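Local coordinates for protein CD180 antigen (Mus musculus, PDB 3T6Q) that may cooperate with MD-1 and TLR4 in the innate immune response of B cells to bacterial lipopolysaccharide, leading to NF-kappa-B activation, at residues 330-335 against 355-360; 283-288 against 306-311; 45-50 against 71-76; 51-56 against 75-80. All coordinates share one frame; numbering follows the deposited sequence.

Contact 1: residues 330-335 against 355-360; sequences LSIKGN and LDLSHD. With NAG (2-acetamido-2-deoxy-beta-D-glucopyranose), chain E; MAN (alpha-D-mannopyranose), chain B; MAN (alpha-D-mannopyranose), chain C; NAG (2-acetamido-2-deoxy-beta-D-glucopyranose), chain D.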
# COMPACT_ATOMS: atom_id res chain seq x y z
N LEU A 330 32.26 4.94 -27.07
CA LEU A 330 32.29 6.15 -26.24
C LEU A 330 31.06 7.01 -26.57
O LEU A 330 30.88 7.37 -27.72
CB LEU A 330 33.57 6.97 -26.53
CG LEU A 330 33.64 8.35 -25.78
CD1 LEU A 330 33.66 8.15 -24.26
CD2 LEU A 330 34.89 9.09 -26.23
N SER A 331 30.24 7.30 -25.56
CA SER A 331 29.07 8.15 -25.69
C SER A 331 29.20 9.35 -24.81
O SER A 331 29.43 9.22 -23.60
CB SER A 331 27.82 7.39 -25.22
OG SER A 331 27.64 6.32 -26.11
N ILE A 332 29.13 10.53 -25.41
CA ILE A 332 29.17 11.75 -24.62
C ILE A 332 28.15 12.65 -25.28
O ILE A 332 28.48 13.57 -25.98
CB ILE A 332 30.55 12.45 -24.64
CG1 ILE A 332 31.67 11.47 -24.33
CG2 ILE A 332 30.58 13.58 -23.59
CD1 ILE A 332 33.05 12.05 -24.57
N LYS A 333 26.89 12.34 -25.07
CA LYS A 333 25.85 13.14 -25.73
C LYS A 333 25.07 13.95 -24.71
O LYS A 333 25.10 13.63 -23.51
CB LYS A 333 24.91 12.22 -26.51
CG LYS A 333 23.77 11.68 -25.66
CD LYS A 333 22.58 11.28 -26.54
CE LYS A 333 21.45 10.71 -25.70
NZ LYS A 333 21.92 9.43 -25.10
N GLY A 334 24.39 15.01 -25.15
CA GLY A 334 23.63 15.87 -24.22
C GLY A 334 24.46 16.58 -23.15
O GLY A 334 23.94 16.84 -22.06
N ASN A 335 25.75 16.82 -23.42
CA ASN A 335 26.59 17.67 -22.53
C ASN A 335 25.89 19.01 -22.26
O ASN A 335 25.30 19.59 -23.19
CB ASN A 335 27.91 17.98 -23.23
CG ASN A 335 28.99 18.43 -22.26
OD1 ASN A 335 29.53 17.64 -21.51
ND2 ASN A 335 29.34 19.71 -22.32
N LEU A 355 31.25 6.24 -31.73
CA LEU A 355 31.40 7.54 -31.02
C LEU A 355 30.12 8.31 -31.14
O LEU A 355 29.63 8.58 -32.26
CB LEU A 355 32.56 8.34 -31.63
CG LEU A 355 32.83 9.75 -31.07
CD1 LEU A 355 33.07 9.66 -29.56
CD2 LEU A 355 34.07 10.33 -31.75
N ASP A 356 29.49 8.61 -30.00
CA ASP A 356 28.24 9.39 -30.02
C ASP A 356 28.58 10.78 -29.43
O ASP A 356 28.91 10.89 -28.26
CB ASP A 356 27.15 8.66 -29.20
CG ASP A 356 25.80 9.43 -29.19
OD1 ASP A 356 25.70 10.52 -29.78
OD2 ASP A 356 24.81 8.91 -28.59
N LEU A 357 28.52 11.82 -30.25
CA LEU A 357 28.75 13.21 -29.83
C LEU A 357 27.54 14.07 -30.20
O LEU A 357 27.67 15.22 -30.68
CB LEU A 357 30.01 13.77 -30.47
CG LEU A 357 31.35 13.17 -30.03
CD1 LEU A 357 32.46 13.65 -30.96
CD2 LEU A 357 31.63 13.49 -28.56
N SER A 358 26.37 13.51 -29.98
CA SER A 358 25.12 14.17 -30.30
C SER A 358 24.67 15.17 -29.22
O SER A 358 25.05 15.05 -28.06
CB SER A 358 24.02 13.15 -30.61
OG SER A 358 23.70 12.35 -29.51
N HIS A 359 23.86 16.15 -29.64
CA HIS A 359 23.22 17.06 -28.68
C HIS A 359 24.26 17.79 -27.85
O HIS A 359 24.06 18.04 -26.65
CB HIS A 359 22.33 16.23 -27.76
CG HIS A 359 20.94 15.96 -28.30
ND1 HIS A 359 20.04 16.94 -28.47
CD2 HIS A 359 20.35 14.78 -28.75
CE1 HIS A 359 18.87 16.42 -28.93
NE2 HIS A 359 19.06 15.09 -29.12
N ASP A 360 25.37 18.17 -28.46
CA ASP A 360 26.47 18.77 -27.72
C ASP A 360 26.72 20.27 -28.05
O ASP A 360 27.73 20.85 -27.60
CB ASP A 360 27.74 17.94 -27.95
CG ASP A 360 27.80 16.67 -27.06
OD1 ASP A 360 27.11 16.59 -26.04
OD2 ASP A 360 28.59 15.75 -27.39
C1 NAG E . 22.31 9.66 -32.94
C2 NAG E . 21.40 8.41 -33.01
C3 NAG E . 19.92 8.82 -32.97
C4 NAG E . 19.65 9.80 -31.83
C5 NAG E . 20.65 10.94 -31.87
C6 NAG E . 20.49 11.98 -30.77
C7 NAG E . 21.84 6.30 -34.21
C8 NAG E . 22.15 5.67 -35.53
N2 NAG E . 21.69 7.64 -34.20
O3 NAG E . 19.15 7.66 -32.80
O4 NAG E . 18.36 10.43 -31.92
O5 NAG E . 21.98 10.43 -31.82
O6 NAG E . 20.95 11.47 -29.52
O7 NAG E . 21.71 5.58 -33.21
C1 MAN B . 16.94 16.53 -24.50
C2 MAN B . 18.23 17.25 -24.10
C3 MAN B . 19.47 16.55 -24.73
C4 MAN B . 19.42 15.04 -24.38
C5 MAN B . 18.06 14.42 -24.78
C6 MAN B . 17.93 12.94 -24.42
O2 MAN B . 18.31 17.12 -22.72
O3 MAN B . 20.63 17.14 -24.21
O4 MAN B . 20.50 14.34 -24.99
O5 MAN B . 16.97 15.12 -24.18
O6 MAN B . 17.97 12.82 -22.97
C1 MAN C . 15.41 15.68 -27.59
C2 MAN C . 15.37 16.43 -26.26
C3 MAN C . 14.59 17.72 -26.41
C4 MAN C . 15.17 18.57 -27.53
C5 MAN C . 15.09 17.75 -28.83
C6 MAN C . 15.63 18.50 -30.06
O2 MAN C . 16.69 16.82 -25.92
O3 MAN C . 14.60 18.44 -25.18
O4 MAN C . 14.36 19.71 -27.66
O5 MAN C . 15.81 16.52 -28.65
O6 MAN C . 16.90 19.04 -29.78
C1 NAG D . 17.22 9.62 -31.62
C2 NAG D . 16.26 10.53 -30.83
C3 NAG D . 14.91 9.83 -30.61
C4 NAG D . 14.33 9.24 -31.91
C5 NAG D . 15.35 8.60 -32.83
C6 NAG D . 14.78 8.60 -34.29
C7 NAG D . 17.29 11.98 -29.14
C8 NAG D . 17.92 11.99 -27.75
N2 NAG D . 16.87 10.80 -29.55
O3 NAG D . 13.95 10.81 -30.15
O4 NAG D . 13.46 8.17 -31.53
O5 NAG D . 16.61 9.28 -32.87
O6 NAG D . 15.64 7.66 -34.89
O7 NAG D . 17.20 13.00 -29.81
O HOH W 1 25.04 6.55 -27.21
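Leu330 and Leu355 hold equivalent places in consecutive leucine-rich repeats, LRR 11 and LRR 12, whose short parallel strands lie side by side in the solenoid. The two leucines run alongside each other on the buried face, CD2 of Leu330 3.8 Å from CD1 of Leu355. Asp356 N donates to Leu330 O, and Ile332 N to Asp356 O almost straight (174°). On the opposite face Asp356 has CG anti to its backbone N (chi1 -180°), which turns OD1 toward Ser358: Ser358 N closes an Asx turn, and Ser358 OG donates to the syn lone pair of Asp356 OD1 at 2.7 Å. A water joins Asp356 OD2 to Ser331 OG. Sugars continue this polar side, as NAG (chain E) O6 donates to Ser358 OG and His359 NE2 donates to O7 of NAG (chain D), 2.9 Å away. Gly334 suits its positive phi (63°), and its N bonds to Ser358 O. Asp360 fills the usual asparagine position of the repeat, OD1 accepting from Asn335 N at 3.0 Å. Strand 329-331 is flanked by strand 305-307; on the other side, strand 354-356 meets strand 380-382, where Leu381 packs on Leu355 and Asn382 on Asp356.

Contact 2: residues 283-288 against 306-311; sequences LDLTAT and LVLSAN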
# COMPACT_ATOMS: atom_id res chain seq x y z
N LEU A 283 31.02 1.05 -18.33
CA LEU A 283 30.80 1.94 -17.18
C LEU A 283 29.92 3.12 -17.64
O LEU A 283 30.21 3.79 -18.66
CB LEU A 283 32.14 2.45 -16.60
CG LEU A 283 32.11 3.66 -15.65
CD1 LEU A 283 31.39 3.23 -14.37
CD2 LEU A 283 33.56 4.02 -15.39
N ASP A 284 28.86 3.36 -16.90
CA ASP A 284 27.91 4.44 -17.26
C ASP A 284 27.91 5.52 -16.18
O ASP A 284 27.43 5.29 -15.06
CB ASP A 284 26.49 3.88 -17.44
CG ASP A 284 25.56 4.88 -18.13
OD1 ASP A 284 25.58 6.10 -17.76
OD2 ASP A 284 24.84 4.45 -19.07
N LEU A 285 28.38 6.72 -16.54
CA LEU A 285 28.43 7.86 -15.59
C LEU A 285 27.52 9.02 -16.05
O LEU A 285 27.88 10.19 -15.90
CB LEU A 285 29.87 8.30 -15.42
CG LEU A 285 30.81 7.24 -14.79
CD1 LEU A 285 32.27 7.68 -14.92
CD2 LEU A 285 30.47 7.01 -13.31
N THR A 286 26.37 8.67 -16.62
CA THR A 286 25.39 9.64 -17.13
C THR A 286 24.99 10.64 -16.04
O THR A 286 24.63 10.24 -14.91
CB THR A 286 24.13 8.93 -17.64
OG1 THR A 286 24.46 8.16 -18.79
CG2 THR A 286 23.05 10.02 -18.07
N ALA A 287 25.12 11.92 -16.35
CA ALA A 287 24.60 13.00 -15.47
C ALA A 287 25.17 12.96 -14.05
O ALA A 287 24.42 13.09 -13.08
CB ALA A 287 23.07 12.97 -15.44
N THR A 288 26.49 12.82 -13.93
CA THR A 288 27.13 12.70 -12.62
C THR A 288 27.86 13.98 -12.21
O THR A 288 28.72 13.95 -11.30
CB THR A 288 28.13 11.51 -12.57
OG1 THR A 288 29.03 11.56 -13.71
CG2 THR A 288 27.34 10.15 -12.50
N LEU A 306 32.18 3.30 -22.45
CA LEU A 306 32.10 4.36 -21.46
C LEU A 306 31.00 5.35 -21.86
O LEU A 306 30.93 5.80 -23.01
CB LEU A 306 33.46 5.09 -21.34
CG LEU A 306 33.57 6.26 -20.34
CD1 LEU A 306 33.30 5.82 -18.88
CD2 LEU A 306 34.93 6.96 -20.47
N VAL A 307 30.14 5.69 -20.89
CA VAL A 307 29.11 6.66 -21.17
C VAL A 307 29.36 7.87 -20.26
O VAL A 307 29.34 7.73 -19.02
CB VAL A 307 27.72 6.10 -20.88
CG1 VAL A 307 26.64 7.19 -21.14
CG2 VAL A 307 27.43 4.86 -21.76
N LEU A 308 29.58 9.03 -20.85
CA LEU A 308 29.82 10.30 -20.06
C LEU A 308 28.80 11.36 -20.46
O LEU A 308 29.03 12.57 -20.34
CB LEU A 308 31.21 10.84 -20.38
CG LEU A 308 32.42 9.92 -20.01
CD1 LEU A 308 33.75 10.52 -20.47
CD2 LEU A 308 32.43 9.65 -18.53
N SER A 309 27.68 10.89 -20.98
CA SER A 309 26.58 11.79 -21.40
C SER A 309 26.04 12.63 -20.26
O SER A 309 26.09 12.21 -19.08
CB SER A 309 25.47 10.91 -21.97
OG SER A 309 25.97 10.21 -23.10
N ALA A 310 25.50 13.80 -20.63
CA ALA A 310 24.72 14.65 -19.74
C ALA A 310 25.56 15.22 -18.59
O ALA A 310 25.03 15.53 -17.53
CB ALA A 310 23.44 13.94 -19.25
N ASN A 311 26.86 15.34 -18.83
CA ASN A 311 27.78 15.95 -17.88
C ASN A 311 28.07 17.39 -18.30
O ASN A 311 27.31 17.93 -19.12
CB ASN A 311 29.01 15.05 -17.79
CG ASN A 311 28.72 13.87 -16.88
OD1 ASN A 311 28.22 14.07 -15.79
ND2 ASN A 311 28.87 12.65 -17.39
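Leu283 and Leu306 begin matching segments of LRR 9 and LRR 10, two adjacent coils of the leucine-rich repeat solenoid. Backbone hydrogen bonds set the parallel register: Val307 N donates to Leu283 O, Leu285 N to Val307 O, and, past the strands, Ala287 N to Ser309 O at 2.9 Å.

Apolar contacts fill the inward face. Leu283 and Leu306 lie side by side, CD2 of Leu283 3.9 Å from CD1 of Leu306, and Leu285 runs beside Leu308 in the same manner; Phe266 and Phe274 extend this packing from the Leu285 side. Away from that core, beyond the strands, the methyl groups of Ala287 and Ala310 touch near another protein chain of the assembly, which packs on both small residues.

On the other face polar and apolar groups mix. The Asp284 carboxylate passes over Val307, its CG 3.7 Å from Val307 CB. Asp284 OD1 turns to its own segment, accepting from Thr286 N in an Asx turn and from Thr286 OG1 at 2.6 Å. Val307 CG1 fits against that same Thr286 hydroxyl.

Hydrogen bonds of a side-chain amide finish the join. Asn311 can both give and accept: OD1 takes Thr288 N at 2.8 Å, and ND2 donates nearly straight (177°) to Leu285 O. That carbonyl oxygen is gripped from opposite faces of its plane, by Asn311 ND2 at 3.0 Å and by Thr288 OG1 at 2.8 Å.

Contact 3: residues 45-50 against 71-76; sequences LPTIQN and WIHEDT. With NAG (2-acetamido-2-deoxy-beta-D-glucopyranose), chain R.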
# COMPACT_ATOMS: atom_id res chain seq x y z
N LEU A 45 -14.99 -5.25 -12.20
CA LEU A 45 -15.17 -6.66 -11.86
C LEU A 45 -14.94 -6.95 -10.38
O LEU A 45 -13.92 -7.52 -10.01
CB LEU A 45 -14.23 -7.53 -12.73
CG LEU A 45 -14.38 -7.36 -14.24
CD1 LEU A 45 -13.18 -8.08 -14.85
CD2 LEU A 45 -15.68 -7.92 -14.82
N PRO A 46 -15.90 -6.58 -9.51
CA PRO A 46 -15.62 -6.59 -8.07
C PRO A 46 -15.21 -7.98 -7.59
O PRO A 46 -14.33 -8.11 -6.73
CB PRO A 46 -16.97 -6.12 -7.46
CG PRO A 46 -17.51 -5.22 -8.50
CD PRO A 46 -17.18 -5.89 -9.81
N THR A 47 -15.79 -9.04 -8.17
CA THR A 47 -15.30 -10.40 -7.87
C THR A 47 -15.14 -11.10 -9.20
O THR A 47 -15.90 -10.84 -10.12
CB THR A 47 -16.30 -11.23 -7.03
OG1 THR A 47 -17.48 -11.45 -7.81
CG2 THR A 47 -16.71 -10.53 -5.71
N ILE A 48 -14.13 -11.95 -9.32
CA ILE A 48 -14.01 -12.82 -10.47
C ILE A 48 -13.99 -14.24 -9.87
O ILE A 48 -13.56 -14.47 -8.70
CB ILE A 48 -12.78 -12.49 -11.38
CG1 ILE A 48 -11.45 -12.54 -10.57
CG2 ILE A 48 -12.98 -11.09 -11.99
CD1 ILE A 48 -10.19 -12.25 -11.42
N GLN A 49 -14.49 -15.19 -10.65
CA GLN A 49 -14.77 -16.51 -10.10
C GLN A 49 -14.86 -17.50 -11.30
O GLN A 49 -14.65 -17.09 -12.44
CB GLN A 49 -16.09 -16.46 -9.29
CG GLN A 49 -17.33 -16.06 -10.09
CD GLN A 49 -17.64 -14.59 -10.00
OE1 GLN A 49 -17.29 -13.92 -9.02
NE2 GLN A 49 -18.28 -14.06 -11.02
N ASN A 50 -15.20 -18.76 -11.02
CA ASN A 50 -15.15 -19.83 -12.03
C ASN A 50 -15.96 -19.58 -13.27
O ASN A 50 -15.60 -20.05 -14.34
CB ASN A 50 -15.49 -21.19 -11.41
CG ASN A 50 -16.97 -21.31 -11.02
OD1 ASN A 50 -17.59 -20.36 -10.56
ND2 ASN A 50 -17.54 -22.50 -11.23
N TRP A 71 -11.89 -9.71 -5.22
CA TRP A 71 -11.89 -11.14 -4.90
C TRP A 71 -11.54 -11.97 -6.10
O TRP A 71 -12.11 -11.79 -7.14
CB TRP A 71 -13.29 -11.59 -4.40
CG TRP A 71 -13.68 -10.88 -3.13
CD1 TRP A 71 -14.42 -9.69 -3.00
CD2 TRP A 71 -13.27 -11.23 -1.76
NE1 TRP A 71 -14.54 -9.33 -1.67
CE2 TRP A 71 -13.86 -10.20 -0.87
CE3 TRP A 71 -12.52 -12.24 -1.19
CZ2 TRP A 71 -13.70 -10.24 0.50
CZ3 TRP A 71 -12.37 -12.26 0.20
CH2 TRP A 71 -12.94 -11.28 1.02
N ILE A 72 -10.65 -12.95 -5.91
CA ILE A 72 -10.40 -13.98 -6.97
C ILE A 72 -10.70 -15.36 -6.37
O ILE A 72 -9.90 -15.86 -5.57
CB ILE A 72 -8.93 -13.94 -7.47
CG1 ILE A 72 -8.52 -12.50 -7.80
CG2 ILE A 72 -8.75 -14.88 -8.69
CD1 ILE A 72 -7.11 -12.38 -8.42
N HIS A 73 -11.85 -15.92 -6.73
CA HIS A 73 -12.37 -17.14 -6.09
C HIS A 73 -11.88 -18.41 -6.77
O HIS A 73 -11.14 -18.34 -7.75
CB HIS A 73 -13.92 -17.12 -6.02
CG HIS A 73 -14.48 -16.07 -5.06
ND1 HIS A 73 -13.88 -15.74 -3.90
CD2 HIS A 73 -15.62 -15.28 -5.14
CE1 HIS A 73 -14.59 -14.77 -3.29
NE2 HIS A 73 -15.66 -14.50 -4.04
N GLU A 74 -12.28 -19.56 -6.22
CA GLU A 74 -11.77 -20.86 -6.70
C GLU A 74 -11.94 -20.99 -8.21
O GLU A 74 -12.91 -20.51 -8.79
CB GLU A 74 -12.42 -22.04 -5.95
CG GLU A 74 -13.91 -22.19 -6.18
CD GLU A 74 -14.65 -22.89 -5.03
OE1 GLU A 74 -15.85 -23.17 -5.22
OE2 GLU A 74 -14.05 -23.14 -3.96
N ASP A 75 -10.95 -21.60 -8.87
CA ASP A 75 -11.04 -21.87 -10.31
C ASP A 75 -11.41 -20.69 -11.21
O ASP A 75 -11.99 -20.89 -12.28
CB ASP A 75 -12.04 -23.03 -10.54
CG ASP A 75 -11.65 -24.29 -9.78
OD1 ASP A 75 -10.49 -24.74 -9.93
OD2 ASP A 75 -12.49 -24.84 -9.02
N THR A 76 -11.05 -19.46 -10.82
CA THR A 76 -11.34 -18.31 -11.69
C THR A 76 -10.80 -18.48 -13.15
O THR A 76 -11.44 -18.05 -14.15
CB THR A 76 -10.77 -16.99 -11.06
OG1 THR A 76 -11.51 -16.68 -9.86
CG2 THR A 76 -10.88 -15.86 -12.03
C1 NAG R . -18.92 -22.79 -10.91
C2 NAG R . -19.55 -23.79 -11.89
C3 NAG R . -20.91 -24.29 -11.34
C4 NAG R . -20.89 -24.62 -9.84
C5 NAG R . -20.31 -23.42 -9.11
C6 NAG R . -20.29 -23.51 -7.59
C7 NAG R . -18.66 -23.39 -14.17
C8 NAG R . -18.84 -22.77 -15.52
N2 NAG R . -19.64 -23.23 -13.25
O3 NAG R . -21.24 -25.48 -12.01
O4 NAG R . -22.20 -24.95 -9.39
O5 NAG R . -18.98 -23.28 -9.57
O6 NAG R . -19.37 -24.49 -7.21
O7 NAG R . -17.62 -24.02 -13.99
O HOH W 2 -13.62 -18.42 -15.39
O HOH W 3 -15.41 -19.65 -8.33
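Ile48 reaches from strand 47-48 across to Ile72 and Thr76, and its CB, CG1 and CD1 each find a partner. Ile48 CB lies 3.9 Å from Thr76 CG2. Because CG1 stands between the backbone N and the carbonyl carbon (chi1 57°), Ile48 CG1 bends over the neighbouring strand, 3.6 Å from Trp71 O and close to Thr76 CG2 as well. At the tip Ile48 CD1 meets that methyl again and lies 4.0 Å from Ile72 CG1. The branched isoleucine thus touches both an apolar neighbour alongside it and a threonine crossing it at about a right angle.

The backbone beneath is paired in parallel: Ile48 N donates to Trp71 O, and His73 N to Ile48 O at 171°. On the opposite face Thr47 CG2 touches Trp71 CD1 at 3.6 Å, while Thr47 OG1 donates to a lone pair of Gln49 OE1 at 2.8 Å. The other threonine, Thr76, turns its hydroxyl OG1 back to His73 O at 2.7 Å, from above the carbonyl plane (36° out of it), within the type II turn His73-Thr76.

Asn50 leads outward. Its ND2 is bonded covalently to C1 of NAG (chain R), 1.4 Å away, while a water joins Asn50 N to Glu74 O; CB touches Asp75 CB. His73 and Trp71 also pack against another protein chain of the assembly. Short parallel strands of this kind, here extended by strand 95-96, lie outside the main run of repeat strands and join successive coils of a leucine-rich repeat solenoid, in this case LRR 1 and LRR 2.

Contact 4: residues 51-56 against 75-80; sequences TTFSRL and DTFQSQ. With NAG (2-acetamido-2-deoxy-beta-D-glucopyranose), chain R.
Phe53 and Phe77 lie side by side and point the same way, their planes nearly parallel (9°) but slid apart, centroids 5.5 Å from each other. The rings barely overlap, and the nearest atoms are CE1 of Phe53 and CE2 of Phe77, 3.6 Å apart. Beside them three side-chain hydrogen bonds cross between the loops. Ser79 OG donates to a lone pair of Ser54 O at 2.8 Å, in the carbonyl plane. Gln80 NE2 serves two carbonyls, Leu56 O at 2.8 Å and Phe53 O at 3.2 Å, coming to each from above its plane; the bend at chi2 (70°) brings this long side chain back to the loop. The two phenylalanines belong to LRR 1 and LRR 2, and their alignment is consistent with the phenylalanine spine of leucine-rich repeat solenoids. Further out, methyl groups cover ring faces: Thr76 CG2 sits 3.7 Å above the Phe77 ring, over its centre, and Thr52 CG2 does likewise for Phe53. Type I turns, Phe53-Leu56 and Phe77-Gln80, shape the backbones that carry these groups. At the outer rim Gln78, extended beyond CG, donates from NE2 to O7 of NAG (chain R) at 2.9 Å.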
# COMPACT_ATOMS: atom_id res chain seq x y z
N THR A 51 -17.01 -18.76 -13.17
CA THR A 51 -17.86 -18.46 -14.32
C THR A 51 -17.43 -17.24 -15.16
O THR A 51 -17.98 -16.99 -16.25
CB THR A 51 -19.30 -18.20 -13.85
OG1 THR A 51 -19.26 -17.27 -12.77
CG2 THR A 51 -19.94 -19.51 -13.34
N THR A 52 -16.48 -16.45 -14.66
CA THR A 52 -16.19 -15.17 -15.31
C THR A 52 -15.58 -15.34 -16.71
O THR A 52 -15.97 -14.63 -17.66
CB THR A 52 -15.21 -14.35 -14.45
OG1 THR A 52 -15.76 -14.25 -13.12
CG2 THR A 52 -14.99 -12.97 -15.08
N PHE A 53 -14.64 -16.27 -16.84
CA PHE A 53 -13.85 -16.37 -18.10
C PHE A 53 -14.03 -17.74 -18.81
O PHE A 53 -13.35 -18.01 -19.81
CB PHE A 53 -12.34 -16.15 -17.79
CG PHE A 53 -12.02 -14.81 -17.13
CD1 PHE A 53 -11.53 -14.77 -15.82
CD2 PHE A 53 -12.18 -13.60 -17.81
CE1 PHE A 53 -11.25 -13.55 -15.20
CE2 PHE A 53 -11.90 -12.35 -17.19
CZ PHE A 53 -11.44 -12.34 -15.89
N SER A 54 -14.89 -18.61 -18.27
CA SER A 54 -14.84 -20.04 -18.64
C SER A 54 -15.05 -20.36 -20.13
O SER A 54 -14.55 -21.37 -20.60
CB SER A 54 -15.76 -20.90 -17.75
OG SER A 54 -17.09 -20.44 -17.87
N ARG A 55 -15.72 -19.50 -20.89
CA ARG A 55 -15.85 -19.81 -22.32
C ARG A 55 -14.65 -19.41 -23.20
O ARG A 55 -14.52 -19.90 -24.33
CB ARG A 55 -17.19 -19.30 -22.87
CG ARG A 55 -17.23 -17.82 -23.09
CD ARG A 55 -18.51 -17.47 -23.79
NE ARG A 55 -18.59 -16.04 -24.00
CZ ARG A 55 -18.12 -15.42 -25.06
NH1 ARG A 55 -18.23 -14.10 -25.15
NH2 ARG A 55 -17.53 -16.11 -26.03
N LEU A 56 -13.76 -18.54 -22.69
CA LEU A 56 -12.60 -18.05 -23.44
C LEU A 56 -11.40 -19.01 -23.28
O LEU A 56 -10.39 -18.73 -22.60
CB LEU A 56 -12.25 -16.59 -23.04
CG LEU A 56 -13.39 -15.61 -23.24
CD1 LEU A 56 -12.96 -14.17 -22.92
CD2 LEU A 56 -13.99 -15.67 -24.66
N ASP A 75 -10.95 -21.60 -8.87
CA ASP A 75 -11.04 -21.87 -10.31
C ASP A 75 -11.41 -20.69 -11.21
O ASP A 75 -11.99 -20.89 -12.28
CB ASP A 75 -12.04 -23.03 -10.54
CG ASP A 75 -11.65 -24.29 -9.78
OD1 ASP A 75 -10.49 -24.74 -9.93
OD2 ASP A 75 -12.49 -24.84 -9.02
N THR A 76 -11.05 -19.46 -10.82
CA THR A 76 -11.34 -18.31 -11.69
C THR A 76 -10.80 -18.48 -13.15
O THR A 76 -11.44 -18.05 -14.15
CB THR A 76 -10.77 -16.99 -11.06
OG1 THR A 76 -11.51 -16.68 -9.86
CG2 THR A 76 -10.88 -15.86 -12.03
N PHE A 77 -9.62 -19.07 -13.26
CA PHE A 77 -8.91 -19.18 -14.56
C PHE A 77 -8.92 -20.62 -15.08
O PHE A 77 -8.00 -21.05 -15.80
CB PHE A 77 -7.48 -18.63 -14.42
CG PHE A 77 -7.47 -17.17 -14.07
CD1 PHE A 77 -7.12 -16.75 -12.79
CD2 PHE A 77 -7.92 -16.22 -15.00
CE1 PHE A 77 -7.17 -15.39 -12.46
CE2 PHE A 77 -7.96 -14.86 -14.67
CZ PHE A 77 -7.59 -14.46 -13.40
N GLN A 78 -9.97 -21.35 -14.70
CA GLN A 78 -10.02 -22.81 -14.97
C GLN A 78 -9.89 -23.15 -16.43
O GLN A 78 -9.32 -24.18 -16.73
CB GLN A 78 -11.31 -23.47 -14.39
CG GLN A 78 -12.59 -22.96 -15.00
CD GLN A 78 -13.83 -23.55 -14.34
OE1 GLN A 78 -13.72 -24.28 -13.35
NE2 GLN A 78 -14.99 -23.24 -14.88
N SER A 79 -10.41 -22.32 -17.34
CA SER A 79 -10.39 -22.68 -18.77
C SER A 79 -9.21 -22.10 -19.55
O SER A 79 -9.14 -22.27 -20.79
CB SER A 79 -11.67 -22.26 -19.48
OG SER A 79 -12.83 -22.82 -18.89
N GLN A 80 -8.32 -21.39 -18.86
CA GLN A 80 -7.22 -20.65 -19.52
C GLN A 80 -5.94 -21.52 -19.53
O GLN A 80 -4.88 -21.12 -19.04
CB GLN A 80 -6.98 -19.30 -18.78
CG GLN A 80 -7.89 -18.18 -19.25
CD GLN A 80 -9.33 -18.41 -18.81
OE1 GLN A 80 -9.62 -18.41 -17.60
NE2 GLN A 80 -10.23 -18.56 -19.76
C1 NAG R . -18.92 -22.79 -10.91
C2 NAG R . -19.55 -23.79 -11.89
C3 NAG R . -20.91 -24.29 -11.34
C4 NAG R . -20.89 -24.62 -9.84
C5 NAG R . -20.31 -23.42 -9.11
C6 NAG R . -20.29 -23.51 -7.59
C7 NAG R . -18.66 -23.39 -14.17
C8 NAG R . -18.84 -22.77 -15.52
N2 NAG R . -19.64 -23.23 -13.25
O3 NAG R . -21.24 -25.48 -12.01
O4 NAG R . -22.20 -24.95 -9.39
O5 NAG R . -18.98 -23.28 -9.57
O6 NAG R . -19.37 -24.49 -7.21
O7 NAG R . -17.62 -24.02 -13.99
O HOH W 2 -13.62 -18.42 -15.39

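The four contacts fall into two pairs. Contacts 1 and 2 are neighbours in the run of repeat strands, centres 10 Å apart, and share the border between strands 305-307 and 329-331, where Ser331 O lies 2.8 Å from Leu308 N and Lys333 O 2.9 Å from Ala310 N. Contact 1 also touches the sugars of a glycan attached to the protein. Contacts 3 and 4 lie on consecutive segments of the same two repeats, LRR 1 and LRR 2, centres 9 Å apart; they share Asp75 and Thr76 and both meet NAG (chain R), and Ile48 CD1 lies 4.0 Å from Phe77 CZ. Between the pairs the gap is wide: contact 1 is about 52 Å from contact 3, centre to centre.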